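Side-chain contacts in endoglucanase EG-II (Hypocrea jecorina, PDB 3QR3), which catalyses the endo-hydrolysis of beta-1,4-glucosidic bonds in cellulose through its family 5 glycoside hydrolase catalytic domain, a TIM barrel: residues Asn9-Gly12 against Phe13-Cys17; Thr126-Trp129 against Ser130-Ser134; Ala191-Asp195 against Gly196-Ala200; Ala199-Ser202 against Gln203-Asn206; Ser319-Ser322 against Ser323-Arg327. All blocks are in the same frame, centred on the assembly; numbering follows the deposited sequence.

Interaction 1. Residues Asn9-Gly12 against Phe13-Cys17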
loop_
_atom_site.group_PDB
_atom_site.type_symbol
_atom_site.label_atom_id
_atom_site.label_comp_id
_atom_site.label_asym_id
_atom_site.label_seq_id
_atom_site.Cartn_x
_atom_site.Cartn_y
_atom_site.Cartn_z
ATOM N N ASN A 9 -0.118 -7.120 1.727
ATOM C CA ASN A 9 0.557 -6.759 0.490
ATOM C C ASN A 9 0.940 -8.012 -0.286
ATOM O O ASN A 9 1.567 -8.907 0.273
ATOM C CB ASN A 9 1.824 -5.994 0.828
ATOM C CG ASN A 9 1.551 -4.542 1.161
ATOM O OD1 ASN A 9 1.639 -3.690 0.291
ATOM N ND2 ASN A 9 1.218 -4.262 2.416
ATOM N N ILE A 10 0.538 -8.071 -1.556
ATOM C CA ILE A 10 0.881 -9.170 -2.460
ATOM C C ILE A 10 1.970 -8.649 -3.387
ATOM O O ILE A 10 1.682 -8.097 -4.443
ATOM C CB ILE A 10 -0.346 -9.599 -3.295
ATOM C CG1 ILE A 10 -1.550 -9.845 -2.373
ATOM C CG2 ILE A 10 -0.030 -10.845 -4.137
ATOM C CD1 ILE A 10 -1.378 -11.058 -1.449
ATOM N N ALA A 11 3.219 -8.799 -2.961
ATOM C CA ALA A 11 4.352 -8.134 -3.607
ATOM C C ALA A 11 4.944 -8.930 -4.777
ATOM O O ALA A 11 4.668 -10.118 -4.941
ATOM C CB ALA A 11 5.439 -7.818 -2.565
ATOM N N GLY A 12 5.778 -8.268 -5.577
ATOM C CA GLY A 12 6.449 -8.920 -6.690
ATOM C C GLY A 12 6.575 -8.050 -7.930
ATOM O O GLY A 12 7.645 -8.009 -8.568
ATOM N N PHE A 13 5.502 -7.347 -8.289
ATOM C CA PHE A 13 5.579 -6.403 -9.412
ATOM C C PHE A 13 6.535 -5.255 -9.058
ATOM O O PHE A 13 6.914 -4.442 -9.918
ATOM C CB PHE A 13 4.200 -5.857 -9.799
ATOM C CG PHE A 13 3.429 -6.732 -10.776
ATOM C CD1 PHE A 13 3.739 -6.735 -12.122
ATOM C CD2 PHE A 13 2.361 -7.504 -10.342
ATOM C CE1 PHE A 13 3.017 -7.515 -13.022
ATOM C CE2 PHE A 13 1.638 -8.292 -11.230
ATOM C CZ PHE A 13 1.976 -8.297 -12.578
ATOM N N ASP A 14 6.938 -5.203 -7.793
ATOM C CA ASP A 14 7.838 -4.156 -7.325
ATOM C C ASP A 14 9.253 -4.660 -7.052
ATOM O O ASP A 14 10.121 -3.883 -6.644
ATOM C CB ASP A 14 7.298 -3.563 -6.032
ATOM C CG ASP A 14 7.159 -4.604 -4.953
ATOM O OD1 ASP A 14 6.666 -5.704 -5.275
ATOM O OD2 ASP A 14 7.556 -4.341 -3.801
ATOM N N PHE A 15 9.500 -5.953 -7.229
ATOM C CA PHE A 15 10.855 -6.440 -7.011
ATOM C C PHE A 15 11.747 -5.741 -8.024
ATOM O O PHE A 15 11.365 -5.567 -9.178
ATOM C CB PHE A 15 10.933 -7.955 -7.140
ATOM C CG PHE A 15 10.354 -8.684 -5.961
ATOM C CD1 PHE A 15 9.576 -8.006 -5.036
ATOM C CD2 PHE A 15 10.576 -10.044 -5.780
ATOM C CE1 PHE A 15 9.036 -8.662 -3.951
ATOM C CE2 PHE A 15 10.035 -10.710 -4.689
ATOM C CZ PHE A 15 9.262 -10.023 -3.781
ATOM N N GLY A 16 12.922 -5.318 -7.578
ATOM C CA GLY A 16 13.799 -4.535 -8.423
ATOM C C GLY A 16 13.685 -3.039 -8.165
ATOM O O GLY A 16 14.435 -2.269 -8.756
ATOM N N CYS A 17 12.758 -2.625 -7.296
ATOM C CA CYS A 17 12.648 -1.216 -6.915
ATOM C C CYS A 17 13.477 -0.943 -5.664
ATOM O O CYS A 17 13.390 -1.673 -4.679
ATOM C CB CYS A 17 11.191 -0.841 -6.637
ATOM S SG CYS A 17 10.102 -0.960 -8.067
HETATM O O HOH W 1 2.916 -6.920 -6.722
#

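Interaction 2. Residues Thr126-Trp129 against Ser130-Ser134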
loop_
_atom_site.group_PDB
_atom_site.type_symbol
_atom_site.label_atom_id
_atom_site.label_comp_id
_atom_site.label_asym_id
_atom_site.label_seq_id
_atom_site.Cartn_x
_atom_site.Cartn_y
_atom_site.Cartn_z
ATOM N N THR A 126 1.280 12.925 -13.081
ATOM C CA THR A 126 -0.181 12.931 -13.129
ATOM C C THR A 126 -0.638 12.171 -14.380
ATOM O O THR A 126 -1.702 11.553 -14.401
ATOM C CB THR A 126 -0.782 14.365 -13.136
ATOM O OG1 THR A 126 -0.369 15.048 -14.323
ATOM C CG2 THR A 126 -0.328 15.167 -11.915
ATOM N N SER A 127 0.175 12.231 -15.428
ATOM C CA SER A 127 -0.082 11.459 -16.641
ATOM C C SER A 127 -0.195 9.954 -16.356
ATOM O O SER A 127 -1.020 9.257 -16.951
ATOM C CB SER A 127 1.023 11.714 -17.662
ATOM O OG SER A 127 1.353 10.530 -18.349
ATOM N N LEU A 128 0.636 9.458 -15.445
ATOM C CA LEU A 128 0.547 8.058 -15.037
ATOM C C LEU A 128 -0.803 7.813 -14.360
ATOM O O LEU A 128 -1.549 6.916 -14.739
ATOM C CB LEU A 128 1.687 7.707 -14.081
ATOM C CG LEU A 128 1.530 6.383 -13.329
ATOM C CD1 LEU A 128 1.770 5.217 -14.280
ATOM C CD2 LEU A 128 2.474 6.322 -12.114
ATOM N N TRP A 129 -1.132 8.643 -13.378
ATOM C CA TRP A 129 -2.353 8.442 -12.611
ATOM C C TRP A 129 -3.621 8.719 -13.411
ATOM O O TRP A 129 -4.655 8.098 -13.181
ATOM C CB TRP A 129 -2.317 9.230 -11.300
ATOM C CG TRP A 129 -1.576 8.477 -10.247
ATOM C CD1 TRP A 129 -0.368 8.799 -9.690
ATOM C CD2 TRP A 129 -1.973 7.238 -9.651
ATOM N NE1 TRP A 129 -0.005 7.848 -8.768
ATOM C CE2 TRP A 129 -0.973 6.879 -8.725
ATOM C CE3 TRP A 129 -3.085 6.401 -9.806
ATOM C CZ2 TRP A 129 -1.049 5.713 -7.954
ATOM C CZ3 TRP A 129 -3.156 5.239 -9.039
ATOM C CH2 TRP A 129 -2.144 4.910 -8.127
ATOM N N SER A 130 -3.542 9.629 -14.371
ATOM C CA SER A 130 -4.709 9.931 -15.192
ATOM C C SER A 130 -5.094 8.683 -15.994
ATOM O O SER A 130 -6.271 8.333 -16.118
ATOM C CB SER A 130 -4.410 11.115 -16.117
ATOM O OG SER A 130 -5.556 11.489 -16.850
ATOM N N GLN A 131 -4.087 7.995 -16.520
ATOM C CA GLN A 131 -4.328 6.781 -17.282
ATOM C C GLN A 131 -4.882 5.649 -16.427
ATOM O O GLN A 131 -5.819 4.965 -16.833
ATOM C CB GLN A 131 -3.051 6.321 -17.985
ATOM C CG GLN A 131 -2.573 7.287 -19.050
ATOM C CD GLN A 131 -1.300 6.804 -19.687
ATOM O OE1 GLN A 131 -1.326 5.947 -20.564
ATOM N NE2 GLN A 131 -0.175 7.339 -19.239
ATOM N N LEU A 132 -4.305 5.446 -15.248
ATOM C CA LEU A 132 -4.809 4.419 -14.343
ATOM C C LEU A 132 -6.250 4.720 -13.929
ATOM O O LEU A 132 -7.092 3.833 -13.896
ATOM C CB LEU A 132 -3.904 4.294 -13.118
ATOM C CG LEU A 132 -2.527 3.710 -13.430
ATOM C CD1 LEU A 132 -1.595 3.844 -12.225
ATOM C CD2 LEU A 132 -2.692 2.250 -13.851
ATOM N N ALA A 133 -6.527 5.979 -13.621
ATOM C CA ALA A 133 -7.871 6.381 -13.225
ATOM C C ALA A 133 -8.867 6.132 -14.354
ATOM O O ALA A 133 -9.968 5.648 -14.120
ATOM C CB ALA A 133 -7.881 7.856 -12.830
ATOM N N SER A 134 -8.484 6.477 -15.579
ATOM C CA SER A 134 -9.344 6.228 -16.731
ATOM C C SER A 134 -9.629 4.732 -16.885
ATOM O O SER A 134 -10.769 4.325 -17.126
ATOM C CB SER A 134 -8.709 6.782 -18.004
ATOM O OG SER A 134 -9.519 6.494 -19.131
#

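Interaction 3. Residues Ala191-Asp195 against Gly196-Ala200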
loop_
_atom_site.group_PDB
_atom_site.type_symbol
_atom_site.label_atom_id
_atom_site.label_comp_id
_atom_site.label_asym_id
_atom_site.label_seq_id
_atom_site.Cartn_x
_atom_site.Cartn_y
_atom_site.Cartn_z
ATOM N N ALA A 191 5.733 10.082 12.516
ATOM C CA ALA A 191 6.202 11.413 12.126
ATOM C C ALA A 191 5.145 12.195 11.349
ATOM O O ALA A 191 5.366 13.349 10.985
ATOM C CB ALA A 191 7.471 11.301 11.287
ATOM N N PHE A 192 4.008 11.554 11.092
ATOM C CA PHE A 192 3.017 12.084 10.163
ATOM C C PHE A 192 2.540 13.491 10.536
ATOM O O PHE A 192 2.395 14.355 9.671
ATOM C CB PHE A 192 1.839 11.114 10.026
ATOM C CG PHE A 192 0.830 11.523 8.993
ATOM C CD1 PHE A 192 1.152 11.509 7.647
ATOM C CD2 PHE A 192 -0.443 11.914 9.368
ATOM C CE1 PHE A 192 0.225 11.888 6.695
ATOM C CE2 PHE A 192 -1.377 12.292 8.421
ATOM C CZ PHE A 192 -1.043 12.279 7.083
ATOM N N ILE A 193 2.316 13.730 11.821
ATOM C CA ILE A 193 1.867 15.054 12.256
ATOM C C ILE A 193 3.056 15.981 12.482
ATOM O O ILE A 193 3.096 17.099 11.963
ATOM C CB ILE A 193 1.015 14.969 13.543
ATOM C CG1 ILE A 193 -0.255 14.164 13.269
ATOM C CG2 ILE A 193 0.673 16.364 14.066
ATOM C CD1 ILE A 193 -0.905 13.597 14.526
ATOM N N SER A 194 4.035 15.509 13.246
ATOM C CA SER A 194 5.162 16.352 13.639
ATOM C C SER A 194 6.004 16.865 12.460
ATOM O O SER A 194 6.575 17.944 12.551
ATOM C CB SER A 194 6.054 15.634 14.654
ATOM O OG SER A 194 6.658 14.488 14.077
ATOM N N ASP A 195 6.096 16.106 11.367
ATOM C CA ASP A 195 6.890 16.561 10.214
ATOM C C ASP A 195 6.093 17.431 9.243
ATOM O O ASP A 195 6.600 17.809 8.180
ATOM C CB ASP A 195 7.591 15.398 9.474
ATOM C CG ASP A 195 6.642 14.587 8.579
ATOM O OD1 ASP A 195 5.464 14.984 8.403
ATOM O OD2 ASP A 195 7.093 13.537 8.047
ATOM N N GLY A 196 4.848 17.741 9.608
ATOM C CA GLY A 196 4.040 18.672 8.836
ATOM C C GLY A 196 3.249 18.066 7.688
ATOM O O GLY A 196 2.554 18.778 6.974
ATOM N N SER A 197 3.350 16.754 7.509
ATOM C CA SER A 197 2.640 16.068 6.427
ATOM C C SER A 197 1.134 16.115 6.628
ATOM O O SER A 197 0.377 16.361 5.694
ATOM C CB SER A 197 3.089 14.595 6.330
ATOM O OG SER A 197 4.453 14.487 5.944
ATOM N N ALA A 198 0.693 15.845 7.853
ATOM C CA ALA A 198 -0.730 15.885 8.152
ATOM C C ALA A 198 -1.335 17.236 7.752
ATOM O O ALA A 198 -2.345 17.291 7.040
ATOM C CB ALA A 198 -0.980 15.584 9.639
ATOM N N ALA A 199 -0.702 18.323 8.177
ATOM C CA ALA A 199 -1.256 19.654 7.896
ATOM C C ALA A 199 -1.267 19.950 6.398
ATOM O O ALA A 199 -2.284 20.390 5.847
ATOM C CB ALA A 199 -0.495 20.742 8.657
ATOM N N ALA A 200 -0.141 19.703 5.736
ATOM C CA ALA A 200 -0.051 19.978 4.306
ATOM C C ALA A 200 -1.073 19.152 3.510
ATOM O O ALA A 200 -1.774 19.677 2.649
ATOM C CB ALA A 200 1.364 19.713 3.794
HETATM O O HOH W 2 1.163 18.202 10.340
#

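Interaction 4. Residues Ala199-Ser202 against Gln203-Asn206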
loop_
_atom_site.group_PDB
_atom_site.type_symbol
_atom_site.label_atom_id
_atom_site.label_comp_id
_atom_site.label_asym_id
_atom_site.label_seq_id
_atom_site.Cartn_x
_atom_site.Cartn_y
_atom_site.Cartn_z
ATOM N N ALA A 199 -0.702 18.323 8.177
ATOM C CA ALA A 199 -1.256 19.654 7.896
ATOM C C ALA A 199 -1.267 19.950 6.398
ATOM O O ALA A 199 -2.284 20.390 5.847
ATOM C CB ALA A 199 -0.495 20.742 8.657
ATOM N N ALA A 200 -0.141 19.703 5.736
ATOM C CA ALA A 200 -0.051 19.978 4.306
ATOM C C ALA A 200 -1.073 19.152 3.510
ATOM O O ALA A 200 -1.774 19.677 2.649
ATOM C CB ALA A 200 1.364 19.713 3.794
ATOM N N LEU A 201 -1.150 17.855 3.796
ATOM C CA LEU A 201 -2.045 16.977 3.046
ATOM C C LEU A 201 -3.523 17.213 3.363
ATOM O O LEU A 201 -4.401 16.874 2.564
ATOM C CB LEU A 201 -1.675 15.514 3.276
ATOM C CG LEU A 201 -0.313 15.134 2.700
ATOM C CD1 LEU A 201 0.111 13.747 3.186
ATOM C CD2 LEU A 201 -0.335 15.205 1.170
ATOM N N SER A 202 -3.800 17.783 4.533
ATOM C CA SER A 202 -5.171 18.126 4.896
ATOM C C SER A 202 -5.805 19.148 3.952
ATOM O O SER A 202 -7.030 19.295 3.932
ATOM C CB SER A 202 -5.242 18.643 6.339
ATOM O OG SER A 202 -5.060 17.582 7.261
ATOM N N GLN A 203 -4.981 19.851 3.176
ATOM C CA GLN A 203 -5.472 20.908 2.287
ATOM C C GLN A 203 -5.894 20.354 0.924
ATOM O O GLN A 203 -6.460 21.073 0.102
ATOM C CB GLN A 203 -4.403 21.991 2.097
ATOM C CG GLN A 203 -3.698 22.424 3.388
ATOM C CD GLN A 203 -4.668 22.726 4.520
ATOM O OE1 GLN A 203 -5.707 23.350 4.312
ATOM N NE2 GLN A 203 -4.326 22.283 5.732
ATOM N N VAL A 204 -5.607 19.077 0.683
ATOM C CA VAL A 204 -5.922 18.450 -0.598
ATOM C C VAL A 204 -7.415 18.159 -0.661
ATOM O O VAL A 204 -7.981 17.659 0.291
ATOM C CB VAL A 204 -5.102 17.143 -0.794
ATOM C CG1 VAL A 204 -5.536 16.399 -2.055
ATOM C CG2 VAL A 204 -3.620 17.459 -0.849
ATOM N N THR A 205 -8.058 18.492 -1.776
ATOM C CA THR A 205 -9.486 18.270 -1.905
ATOM C C THR A 205 -9.852 17.707 -3.263
ATOM O O THR A 205 -9.094 17.831 -4.209
ATOM C CB THR A 205 -10.291 19.598 -1.762
ATOM O OG1 THR A 205 -9.928 20.503 -2.819
ATOM C CG2 THR A 205 -10.057 20.250 -0.397
ATOM N N ASN A 206 -11.040 17.120 -3.347
ATOM C CA ASN A 206 -11.667 16.792 -4.619
ATOM C C ASN A 206 -12.046 18.089 -5.329
ATOM O O ASN A 206 -12.129 19.137 -4.693
ATOM C CB ASN A 206 -12.939 15.975 -4.376
ATOM C CG ASN A 206 -12.671 14.680 -3.621
ATOM O OD1 ASN A 206 -13.211 14.452 -2.535
ATOM N ND2 ASN A 206 -11.844 13.829 -4.197
HETATM O O HOH W 3 -7.182 16.208 2.545
#

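Interaction 5. Residues Ser319-Ser322 against Ser323-Arg327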
loop_
_atom_site.group_PDB
_atom_site.type_symbol
_atom_site.label_atom_id
_atom_site.label_comp_id
_atom_site.label_asym_id
_atom_site.label_seq_id
_atom_site.Cartn_x
_atom_site.Cartn_y
_atom_site.Cartn_z
ATOM N N SER A 319 2.917 -17.747 11.381
ATOM C CA SER A 319 2.398 -17.574 12.728
ATOM C C SER A 319 1.879 -16.148 12.998
ATOM O O SER A 319 0.878 -15.966 13.700
ATOM C CB SER A 319 3.431 -18.008 13.777
ATOM O OG SER A 319 4.633 -17.277 13.653
ATOM N N LEU A 320 2.529 -15.139 12.428
ATOM C CA LEU A 320 2.082 -13.766 12.668
ATOM C C LEU A 320 0.736 -13.506 11.993
ATOM O O LEU A 320 -0.151 -12.879 12.576
ATOM C CB LEU A 320 3.127 -12.741 12.208
ATOM C CG LEU A 320 2.809 -11.300 12.637
ATOM C CD1 LEU A 320 2.985 -11.137 14.132
ATOM C CD2 LEU A 320 3.686 -10.302 11.915
ATOM N N VAL A 321 0.574 -13.983 10.765
ATOM C CA VAL A 321 -0.706 -13.828 10.075
ATOM C C VAL A 321 -1.809 -14.564 10.847
ATOM O O VAL A 321 -2.840 -13.976 11.204
ATOM C CB VAL A 321 -0.645 -14.350 8.637
ATOM C CG1 VAL A 321 -2.051 -14.486 8.053
ATOM C CG2 VAL A 321 0.226 -13.428 7.762
ATOM N N SER A 322 -1.569 -15.846 11.113
ATOM C CA SER A 322 -2.540 -16.693 11.787
ATOM C C SER A 322 -2.926 -16.133 13.152
ATOM O O SER A 322 -4.109 -16.072 13.491
ATOM C CB SER A 322 -1.989 -18.114 11.939
ATOM O OG SER A 322 -2.848 -18.894 12.739
ATOM N N SER A 323 -1.925 -15.714 13.927
ATOM C CA SER A 323 -2.160 -15.238 15.289
ATOM C C SER A 323 -2.667 -13.792 15.380
ATOM O O SER A 323 -3.363 -13.460 16.326
ATOM C CB SER A 323 -0.882 -15.350 16.133
ATOM O OG SER A 323 -0.316 -16.655 16.085
ATOM N N CYS A 324 -2.331 -12.930 14.415
ATOM C CA CYS A 324 -2.571 -11.494 14.587
ATOM C C CYS A 324 -3.345 -10.788 13.477
ATOM O O CYS A 324 -4.185 -9.932 13.754
ATOM C CB CYS A 324 -1.244 -10.764 14.823
ATOM S SG CYS A 324 -0.437 -11.222 16.364
ATOM N N LEU A 325 -3.055 -11.114 12.226
ATOM C CA LEU A 325 -3.675 -10.389 11.125
ATOM C C LEU A 325 -5.009 -10.978 10.702
ATOM O O LEU A 325 -5.940 -10.238 10.370
ATOM C CB LEU A 325 -2.729 -10.319 9.927
ATOM C CG LEU A 325 -1.376 -9.704 10.269
ATOM C CD1 LEU A 325 -0.513 -9.600 9.025
ATOM C CD2 LEU A 325 -1.569 -8.334 10.906
ATOM N N ALA A 326 -5.090 -12.306 10.715
ATOM C CA ALA A 326 -6.254 -13.023 10.218
ATOM C C ALA A 326 -7.494 -12.704 11.039
ATOM O O ALA A 326 -7.404 -12.409 12.225
ATOM C CB ALA A 326 -5.993 -14.526 10.224
ATOM N N ARG A 327 -8.654 -12.761 10.396
ATOM C CA ARG A 327 -9.919 -12.625 11.094
ATOM C C ARG A 327 -10.728 -13.877 10.848
ATOM O O ARG A 327 -11.516 -13.927 9.908
ATOM C CB ARG A 327 -10.682 -11.413 10.570
ATOM C CG ARG A 327 -10.037 -10.083 10.912
ATOM C CD ARG A 327 -10.799 -8.926 10.268
ATOM N NE ARG A 327 -10.597 -7.679 10.992
ATOM C CZ ARG A 327 -11.100 -6.510 10.611
ATOM N NH1 ARG A 327 -11.830 -6.424 9.501
ATOM N NH2 ARG A 327 -10.872 -5.427 11.338
#

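Interaction 1. Residues Asn9-Gly12 against Phe13-Cys17
A type I beta turn, G12 to F15, takes the chain off the end of barrel strand 5-11, and the side chains of D14 and F15 fold back on the strand's exit. The turn is closed by F15 N donating to G12 O (3.1 Å), the donor standing well above the carbonyl plane. D14 adds a second tie: its OD1 accepts from G12 N at 2.7 Å, nearly straight at 165°. Chi1 of 59° sets the D14 carboxylate between its own backbone N and carbonyl carbon, turned back toward the G12 N-H. The F15 ring lays one face over G12, whose CA sits 3.9 Å from the ring centroid, a CH-pi contact displaced toward the rim; F15 CE1 also meets A11 CB at 3.9 Å. An alanine in place of F15 would probably keep the turn's backbone bond but strip G12 CA of the ring face over it and take one neighbour from A11 CB. A water links I10 O to F13 N, lying in plane at the edge of the F13 ring. Around the turn, F13 packs on V64 and D14 on P63 of strand 59-64, while A11 and D14 touch W293 of strand 287-296, the other neighbouring strand.

Interaction 2. Residues Thr126-Trp129 against Ser130-Ser134
T126 to S134 is uninterrupted alpha helix, and four i to i+4 backbone bonds join residues 126-129 to 130-133. S130 N to T126 O is the shortest, at 2.7 Å, with the donor almost in line with the carbonyl; Q131 N to S127 O is weak at 3.3 Å. That same S127 O is gripped a second time, by Q131 NE2 at 3.1 Å. CG of Q131 stands beside its own backbone N (chi1 -66°), which carries the extended chain back along the helix to the preceding turn. S127 O lies in the plane of the Q131 amide, while NE2 comes from above the S127 carbonyl plane. Outside the helix, Q131 OE1 accepts from L78 N and NE2 donates to G76 O. A leucine in place of Q131 would probably leave L78 N and G76 O without their mate, remove the second grip on S127 O and hold the 76-78 loop less firmly. On the buried side L132 CD1 rests over one face of the W129 six-membered ring, 4.0 Å from its centroid, a CH-pi contact offset toward the rim. L132 CD1 also meets L128 CD1 at 4.2 Å. W129 NE1 donates to I146 O, and the indole packs on V102 and I104. The pattern is that of an outer TIM-barrel helix, its apolar side laid on strand 99-104 and its polar side tied to a loop.

Interaction 3. Residues Ala191-Asp195 against Gly196-Ala200
D195 and S197 carry the polar side of the contact. OD1 of D195 accepts two bonds, from S197 OG at 2.7 Å and from S197 N at 2.9 Å, both from the same face of the carboxylate plane; OG comes on the syn side, 31° out of plane. A chi1 of 77° sets D195 CG between its own backbone N and carbonyl carbon, from where OD1 reaches forward to S197; S197 OG accepts from N184 N. Among backbone bonds, G196 N reaches I193 O at 3.0 Å in a type I beta turn, A198 N reaches F192 O at 2.9 Å, and a water bridges I193 O and A199 N. G196 has a positive phi (87°), at which a side chain would run into D195 O. Packing lines the other side: one face of the F192 ring lies over the A198 backbone, with A198 N 4.0 Å above its centre. Apolar contacts join F192 CE2 to A198 CB at 3.5 Å and I193 CG1 to the same methyl at 4.0 Å. F192 and I193 also pack on L245 of helix 238-251. G196 occupies the N-cap position of helix 197-201, while the D195 carboxylate takes up the first-turn N-H of S197.

Interaction 4. Residues Ala199-Ser202 against Gln203-Asn206
The Q203 amide is the flat group that carries this contact, meeting A199 O with its NE2 at 2.8 Å. The oxygen lies close to the amide plane, 13° out of it, and the N-H points almost straight at it (159°). Alongside the amide nitrogen stands S202 CB, 3.8 Å from Q203 NE2. The reach backward comes from a bend at chi2 (-48°), which folds the side chain back along the helix end and swings the amide to A199 O. A200 O accepts from Q203 N, at 3.3 Å and from above its carbonyl plane. Next along, V204 N donates to L201 O at 3.1 Å, closing a type I beta turn from L201 to V204, and a water donates to both L201 O and V204 O. S202 OG returns to A198 O, one turn earlier. Apolar packing across the contact is slight, with L201 CD2 and V204 CG2 4.5 Å apart; L201 packs instead on F216 of strand 214-219, and V204 on V166 of helix 155-171. This is a helix C-terminal end, where backbone and side-chain N-H groups take up carbonyls of the last turn as the chain leaves helix 197-201 toward strand 214-219.

Interaction 5. Residues Ser319-Ser322 against Ser323-Arg327
S319 O is gripped twice by S323, by the backbone N and by the hydroxyl OG, each at 2.8 Å. The two donors come from opposite faces of the carbonyl plane, the N tilted 30° from it and OG 26°. For OG this follows from a chi1 of -52°, which places the hydroxyl beside its own backbone N and lets it fold back on the preceding turn. Further along, the helix widens into a pi-type turn. A326 N donates to V321 O at 2.8 Å, five residues back, and L325 N makes weak bonds to both L320 O and V321 O. C324 N still holds L320 O at 2.9 Å, although the bond is clearly bent. The inward side chains pack one turn apart: V321 CG2 touches L325 CD1 at 4.1 Å, the two side chains crossing at about a right angle. A326 CB closes over V321 O at 3.3 Å. Helix 319-325 is set against two others. L320 packs on C269 and M273 of helix 267-281, to which a C324-C274 disulfide bonds it covalently, and V321 lies on F51 and D55 of helix 44-55.

How the interactions relate
Interaction 1 is the most buried, at the end of a central barrel strand, whereas the other four lie farther out, among the surrounding helices and loops. Interactions 3 and 4 share A199 and A200, hold the start and the end of helix 197-201, and touch through F192 CE1 and L201 CD1 (4.0 Å). Carboxylates collect backbone N-H groups in interactions 1 and 3; in interactions 2, 4 and 5 a glutamine or serine side chain donates to a carbonyl one turn back. A ring face meets backbone atoms in interactions 1 and 3 and a leucine methyl in 2; no ring takes part in 4 or 5. Interactions 2 and 5 lie on opposite sides of the chain's centre.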